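PDB 6I60: alpha-rhamnosidase from Dictyoglomus thermophilum, which probably hydrolyses alpha-L-rhamnosides, releasing terminal non-reducing alpha-L-rhamnose. Local coordinates for residues Lys153-Glu158 with Tyr175-Arg180; Phe262-Ile267 with Ile328-Pro333. All coordinates share one frame; numbering follows the deposited sequence.

Contact 1 of 2, residues Lys153-Glu158 with Tyr175-Arg180; sequences KEHKYE and YAPMFR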
loop_
_atom_site.group_PDB
_atom_site.type_symbol
_atom_site.label_atom_id
_atom_site.label_comp_id
_atom_site.label_asym_id
_atom_site.label_seq_id
_atom_site.Cartn_x
_atom_site.Cartn_y
_atom_site.Cartn_z
ATOM N N LYS A 153 20.282 -22.901 -20.433
ATOM C CA LYS A 153 21.676 -22.565 -20.690
ATOM C C LYS A 153 21.849 -21.574 -21.833
ATOM O O LYS A 153 22.745 -20.725 -21.773
ATOM C CB LYS A 153 22.474 -23.843 -20.982
ATOM C CG LYS A 153 23.838 -23.630 -21.622
ATOM C CD LYS A 153 24.518 -24.958 -21.942
ATOM C CE LYS A 153 23.506 -26.040 -22.295
ATOM N NZ LYS A 153 24.144 -27.373 -22.475
ATOM N N GLU A 154 20.997 -21.643 -22.861
ATOM C CA GLU A 154 21.123 -20.740 -24.002
ATOM C C GLU A 154 20.710 -19.320 -23.629
ATOM O O GLU A 154 21.517 -18.386 -23.711
ATOM C CB GLU A 154 20.290 -21.266 -25.177
ATOM C CG GLU A 154 19.771 -20.197 -26.139
ATOM C CD GLU A 154 20.806 -19.762 -27.161
ATOM O OE1 GLU A 154 20.788 -18.579 -27.563
ATOM O OE2 GLU A 154 21.635 -20.605 -27.565
ATOM N N HIS A 155 19.454 -19.143 -23.211
ATOM C CA HIS A 155 18.905 -17.842 -22.833
ATOM C C HIS A 155 19.010 -16.812 -23.952
ATOM O O HIS A 155 19.989 -16.061 -24.019
ATOM C CB HIS A 155 19.593 -17.312 -21.573
ATOM C CG HIS A 155 18.762 -17.441 -20.335
ATOM N ND1 HIS A 155 17.464 -16.983 -20.262
ATOM C CD2 HIS A 155 19.039 -17.984 -19.127
ATOM C CE1 HIS A 155 16.978 -17.235 -19.060
ATOM N NE2 HIS A 155 17.913 -17.841 -18.352
ATOM N N LYS A 156 18.008 -16.760 -24.826
ATOM C CA LYS A 156 17.940 -15.710 -25.833
ATOM C C LYS A 156 17.321 -14.455 -25.226
ATOM O O LYS A 156 16.336 -14.524 -24.485
ATOM C CB LYS A 156 17.128 -16.177 -27.048
ATOM C CG LYS A 156 17.102 -15.214 -28.258
ATOM C CD LYS A 156 18.326 -14.291 -28.353
ATOM C CE LYS A 156 18.731 -14.000 -29.787
ATOM N NZ LYS A 156 17.773 -13.067 -30.458
ATOM N N TYR A 157 17.922 -13.308 -25.535
ATOM C CA TYR A 157 17.486 -12.014 -25.040
ATOM C C TYR A 157 17.591 -10.991 -26.162
ATOM O O TYR A 157 18.190 -11.244 -27.211
ATOM C CB TYR A 157 18.327 -11.568 -23.838
ATOM C CG TYR A 157 19.805 -11.508 -24.145
ATOM C CD1 TYR A 157 20.586 -12.657 -24.118
ATOM C CD2 TYR A 157 20.418 -10.306 -24.472
ATOM C CE1 TYR A 157 21.935 -12.610 -24.403
ATOM C CE2 TYR A 157 21.767 -10.250 -24.758
ATOM C CZ TYR A 157 22.521 -11.405 -24.722
ATOM O OH TYR A 157 23.866 -11.355 -25.006
ATOM N N GLU A 158 16.999 -9.822 -25.928
ATOM C CA GLU A 158 17.146 -8.666 -26.802
ATOM C C GLU A 158 17.554 -7.469 -25.956
ATOM O O GLU A 158 17.099 -7.321 -24.818
ATOM C CB GLU A 158 15.848 -8.356 -27.563
ATOM C CG GLU A 158 15.910 -8.659 -29.055
ATOM C CD GLU A 158 14.696 -8.142 -29.809
ATOM O OE1 GLU A 158 14.170 -8.879 -30.670
ATOM O OE2 GLU A 158 14.270 -6.999 -29.540
ATOM N N TYR A 175 13.844 -13.957 -22.923
ATOM C CA TYR A 175 12.629 -14.623 -23.363
ATOM C C TYR A 175 11.899 -15.201 -22.151
ATOM O O TYR A 175 12.224 -14.902 -20.999
ATOM C CB TYR A 175 12.959 -15.700 -24.393
ATOM C CG TYR A 175 13.042 -15.198 -25.816
ATOM C CD1 TYR A 175 13.677 -14.000 -26.118
ATOM C CD2 TYR A 175 12.492 -15.928 -26.861
ATOM C CE1 TYR A 175 13.758 -13.542 -27.418
ATOM C CE2 TYR A 175 12.568 -15.480 -28.164
ATOM C CZ TYR A 175 13.202 -14.287 -28.438
ATOM O OH TYR A 175 13.278 -13.840 -29.735
ATOM N N ALA A 176 10.898 -16.042 -22.402
ATOM C CA ALA A 176 10.112 -16.654 -21.336
ATOM C C ALA A 176 10.338 -18.159 -21.329
ATOM O O ALA A 176 9.689 -18.886 -22.096
ATOM C CB ALA A 176 8.624 -16.335 -21.508
ATOM N N PRO A 177 11.234 -18.676 -20.494
ATOM C CA PRO A 177 11.464 -20.121 -20.462
ATOM C C PRO A 177 10.387 -20.851 -19.680
ATOM O O PRO A 177 9.832 -20.343 -18.703
ATOM C CB PRO A 177 12.825 -20.243 -19.768
ATOM C CG PRO A 177 12.890 -19.055 -18.877
ATOM C CD PRO A 177 12.120 -17.950 -19.564
ATOM N N MET A 178 10.093 -22.066 -20.132
ATOM C CA MET A 178 9.163 -22.959 -19.458
ATOM C C MET A 178 9.926 -24.150 -18.897
ATOM O O MET A 178 10.888 -24.625 -19.508
ATOM C CB MET A 178 8.066 -23.440 -20.413
ATOM C CG MET A 178 7.426 -22.331 -21.231
ATOM S SD MET A 178 6.487 -22.957 -22.637
ATOM C CE MET A 178 4.870 -22.263 -22.307
ATOM N N PHE A 179 9.499 -24.627 -17.731
ATOM C CA PHE A 179 10.158 -25.734 -17.051
ATOM C C PHE A 179 9.130 -26.798 -16.709
ATOM O O PHE A 179 8.048 -26.481 -16.203
ATOM C CB PHE A 179 10.876 -25.256 -15.786
ATOM C CG PHE A 179 12.032 -24.339 -16.061
ATOM C CD1 PHE A 179 11.841 -22.971 -16.149
ATOM C CD2 PHE A 179 13.309 -24.845 -16.239
ATOM C CE1 PHE A 179 12.903 -22.125 -16.404
ATOM C CE2 PHE A 179 14.373 -24.003 -16.496
ATOM C CZ PHE A 179 14.170 -22.641 -16.578
ATOM N N ARG A 180 9.471 -28.055 -16.980
ATOM C CA ARG A 180 8.557 -29.173 -16.806
ATOM C C ARG A 180 9.260 -30.317 -16.092
ATOM O O ARG A 180 10.428 -30.609 -16.367
ATOM C CB ARG A 180 8.016 -29.660 -18.155
ATOM C CG ARG A 180 7.161 -30.901 -18.048
ATOM C CD ARG A 180 6.883 -31.529 -19.404
ATOM N NE ARG A 180 5.505 -32.002 -19.524
ATOM C CZ ARG A 180 4.955 -32.955 -18.773
ATOM N NH1 ARG A 180 5.658 -33.574 -17.831
ATOM N NH2 ARG A 180 3.691 -33.300 -18.973
#
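Lys156 and Tyr175 meet at one end of a beta hairpin, where the chain runs into strand 157-160 and the antiparallel strand 171-184 runs on past it. It is a partly buried contact that combines one backbone bond with side-chain packing. Tyr175 N donates to Lys156 O at 3.0 Å, but the N-H...O angle of only 129° makes this a weak bond; further along the hairpin, Glu158 and Ile173 are joined by backbone hydrogen bonds. On the approach to the hairpin, His155 makes a looser contact with Pro177, its CE1 lying 4.5 Å from the proline CG. Tyr291 ties into the spot where Lys156 and Tyr175 meet: its hydroxyl is hydrogen-bonded to Lys156 N, and its ring meets that of Tyr175. The side chains of Lys156 and Tyr175 run side by side in the same direction. Lys156 CG is turned to the far side of CB from its own backbone N (chi1 -174°), which lays it over one face of the tyrosine ring in a CH-pi contact, offset toward the rim rather than over the middle; beyond CG the lysine chain bends at each of its remaining torsions. A serine in place of Tyr175 is likely to leave the Lys156 methylenes without a ring face to lie against and to remove the ring that meets Tyr291. In the CH-pi contact, Lys156 CG lies 4.2 Å from the centroid of the Tyr175 ring, 24° off the ring normal.

Contact 2 of 2, residues Phe262-Ile267 with Ile328-Pro333; sequences FPKLII and ILAEPP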
loop_
_atom_site.group_PDB
_atom_site.type_symbol
_atom_site.label_atom_id
_atom_site.label_comp_id
_atom_site.label_asym_id
_atom_site.label_seq_id
_atom_site.Cartn_x
_atom_site.Cartn_y
_atom_site.Cartn_z
ATOM N N PHE A 262 19.727 -13.521 -15.703
ATOM C CA PHE A 262 18.573 -13.974 -16.458
ATOM C C PHE A 262 17.626 -14.752 -15.542
ATOM O O PHE A 262 18.011 -15.155 -14.442
ATOM C CB PHE A 262 19.029 -14.833 -17.635
ATOM C CG PHE A 262 19.732 -14.054 -18.710
ATOM C CD1 PHE A 262 19.043 -13.128 -19.475
ATOM C CD2 PHE A 262 21.084 -14.242 -18.949
ATOM C CE1 PHE A 262 19.688 -12.406 -20.463
ATOM C CE2 PHE A 262 21.734 -13.523 -19.935
ATOM C CZ PHE A 262 21.036 -12.604 -20.692
ATOM N N PRO A 263 16.372 -14.949 -15.961
ATOM C CA PRO A 263 15.397 -15.605 -15.077
ATOM C C PRO A 263 15.853 -16.987 -14.628
ATOM O O PRO A 263 16.429 -17.754 -15.400
ATOM C CB PRO A 263 14.135 -15.686 -15.944
ATOM C CG PRO A 263 14.260 -14.554 -16.886
ATOM C CD PRO A 263 15.728 -14.414 -17.176
ATOM N N LYS A 264 15.585 -17.295 -13.359
ATOM C CA LYS A 264 15.924 -18.580 -12.762
ATOM C C LYS A 264 14.738 -19.065 -11.937
ATOM O O LYS A 264 13.780 -18.326 -11.696
ATOM C CB LYS A 264 17.187 -18.480 -11.896
ATOM C CG LYS A 264 17.419 -17.100 -11.303
ATOM C CD LYS A 264 18.812 -16.978 -10.714
ATOM C CE LYS A 264 19.789 -16.410 -11.728
ATOM N NZ LYS A 264 20.981 -15.814 -11.069
ATOM N N LEU A 265 14.808 -20.321 -11.494
ATOM C CA LEU A 265 13.671 -20.965 -10.853
ATOM C C LEU A 265 14.126 -21.892 -9.736
ATOM O O LEU A 265 15.073 -22.663 -9.904
ATOM C CB LEU A 265 12.850 -21.766 -11.873
ATOM C CG LEU A 265 11.731 -22.651 -11.323
ATOM C CD1 LEU A 265 10.677 -21.805 -10.632
ATOM C CD2 LEU A 265 11.115 -23.478 -12.437
ATOM N N ILE A 266 13.437 -21.813 -8.599
ATOM C CA ILE A 266 13.584 -22.768 -7.508
ATOM C C ILE A 266 12.190 -23.149 -7.027
ATOM O O ILE A 266 11.293 -22.301 -6.959
ATOM C CB ILE A 266 14.439 -22.210 -6.348
ATOM C CG1 ILE A 266 14.791 -23.328 -5.358
ATOM C CG2 ILE A 266 13.724 -21.071 -5.640
ATOM C CD1 ILE A 266 16.020 -23.048 -4.513
ATOM N N ILE A 267 12.003 -24.431 -6.715
ATOM C CA ILE A 267 10.681 -24.951 -6.386
ATOM C C ILE A 267 10.799 -26.343 -5.777
ATOM O O ILE A 267 11.548 -27.191 -6.275
ATOM C CB ILE A 267 9.778 -24.964 -7.634
ATOM C CG1 ILE A 267 8.540 -25.822 -7.388
ATOM C CG2 ILE A 267 10.545 -25.461 -8.844
ATOM C CD1 ILE A 267 7.672 -25.291 -6.288
ATOM N N ILE A 328 19.860 -26.503 -16.274
ATOM C CA ILE A 328 21.173 -26.461 -15.648
ATOM C C ILE A 328 21.058 -25.724 -14.317
ATOM O O ILE A 328 20.062 -25.059 -14.031
ATOM C CB ILE A 328 22.233 -25.801 -16.552
ATOM C CG1 ILE A 328 22.121 -24.278 -16.487
ATOM C CG2 ILE A 328 22.088 -26.285 -17.986
ATOM C CD1 ILE A 328 23.211 -23.560 -17.248
ATOM N N LEU A 329 22.098 -25.858 -13.499
ATOM C CA LEU A 329 22.128 -25.182 -12.210
ATOM C C LEU A 329 22.286 -23.679 -12.399
ATOM O O LEU A 329 22.972 -23.219 -13.315
ATOM C CB LEU A 329 23.273 -25.714 -11.347
ATOM C CG LEU A 329 23.141 -27.115 -10.748
ATOM C CD1 LEU A 329 21.709 -27.397 -10.315
ATOM C CD2 LEU A 329 23.632 -28.160 -11.732
ATOM N N ALA A 330 21.648 -22.914 -11.522
ATOM C CA ALA A 330 21.738 -21.464 -11.534
ATOM C C ALA A 330 22.572 -20.979 -10.359
ATOM O O ALA A 330 22.575 -21.584 -9.284
ATOM C CB ALA A 330 20.356 -20.817 -11.458
ATOM N N GLU A 331 23.276 -19.883 -10.571
ATOM C CA GLU A 331 23.850 -19.170 -9.446
ATOM C C GLU A 331 22.702 -18.549 -8.659
ATOM O O GLU A 331 21.888 -17.824 -9.246
ATOM C CB GLU A 331 24.827 -18.103 -9.925
ATOM C CG GLU A 331 26.244 -18.609 -10.108
ATOM C CD GLU A 331 27.282 -17.576 -9.723
ATOM O OE1 GLU A 331 27.270 -17.132 -8.555
ATOM O OE2 GLU A 331 28.108 -17.210 -10.585
ATOM N N PRO A 332 22.575 -18.825 -7.364
ATOM C CA PRO A 332 21.464 -18.256 -6.586
ATOM C C PRO A 332 21.480 -16.739 -6.639
ATOM O O PRO A 332 22.536 -16.129 -6.861
ATOM C CB PRO A 332 21.725 -18.772 -5.160
ATOM C CG PRO A 332 23.156 -19.229 -5.158
ATOM C CD PRO A 332 23.439 -19.692 -6.548
ATOM N N PRO A 333 20.325 -16.092 -6.451
ATOM C CA PRO A 333 20.289 -14.621 -6.505
ATOM C C PRO A 333 21.045 -13.952 -5.370
ATOM O O PRO A 333 21.280 -12.738 -5.441
ATOM C CB PRO A 333 18.788 -14.296 -6.434
ATOM C CG PRO A 333 18.073 -15.609 -6.612
ATOM C CD PRO A 333 19.008 -16.670 -6.150
#
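The flat group in this contact is the carbonyl of Glu331, and Lys264 addresses it in its own plane, not over a face. Lys264 NZ donates to Glu331 O at 2.9 Å, with a C=O...N angle of 157°, and the last methylenes follow the ammonium in, Lys264 CD and CE each coming to 3.5 Å from Glu331 O. No aromatic ring is stacked across the two segments; the pyrrolidine ring of Pro333 touches the lysine chain, its CG 4.4 Å from Lys264 CD. Nearer the backbone, the CB atoms of Lys264 and Ala330 pack against each other at 4.0 Å. The lysine chain stays extended at chi2 (-168°) and then bends at chi3 (93°), and this turn carries NZ to the carbonyl. Both segments belong to the alpha-L-rhamnosidase N-terminal domain, and the lysine bridges strand 264-273 and segment 328-333 directly. Their backbones do not pair; residues 149-151 join both through backbone bonds, Ile150 to Leu265, Thr151 to Ile328 and Trp149 to Ala330. Tyr254 OH is a second hydrogen-bond partner of NZ. A buried lysine is thus held mainly by neutral oxygens, one backbone carbonyl and one phenol; the nearby acids, Asp261 in a long, weak ion pair and Glu331 with OE1 6.9 Å from Lys264 NZ, would probably give its positive charge only modest support.

In the fold
Neither contact is deep core: both are partly buried, mixing buried and exposed residues, and their centres lie about 12 Å apart on the same side of the chain's centre. Contact 1 holds two strands that are neighbours in a hairpin, through a weak backbone bond and a lysine's methylenes on a ring. Contact 2 spans sequence-distant segments, and there a buried lysine works through its ammonium as well as its methylenes. Aromatic and aliphatic packing joins them: the His155 ring stacks on Phe262, the Tyr157 ring also meets Phe262, and Phe179 CB lies 3.8 Å from Leu265 CD2. A weak bond from His155 NE2 to Pro263 O adds a polar link.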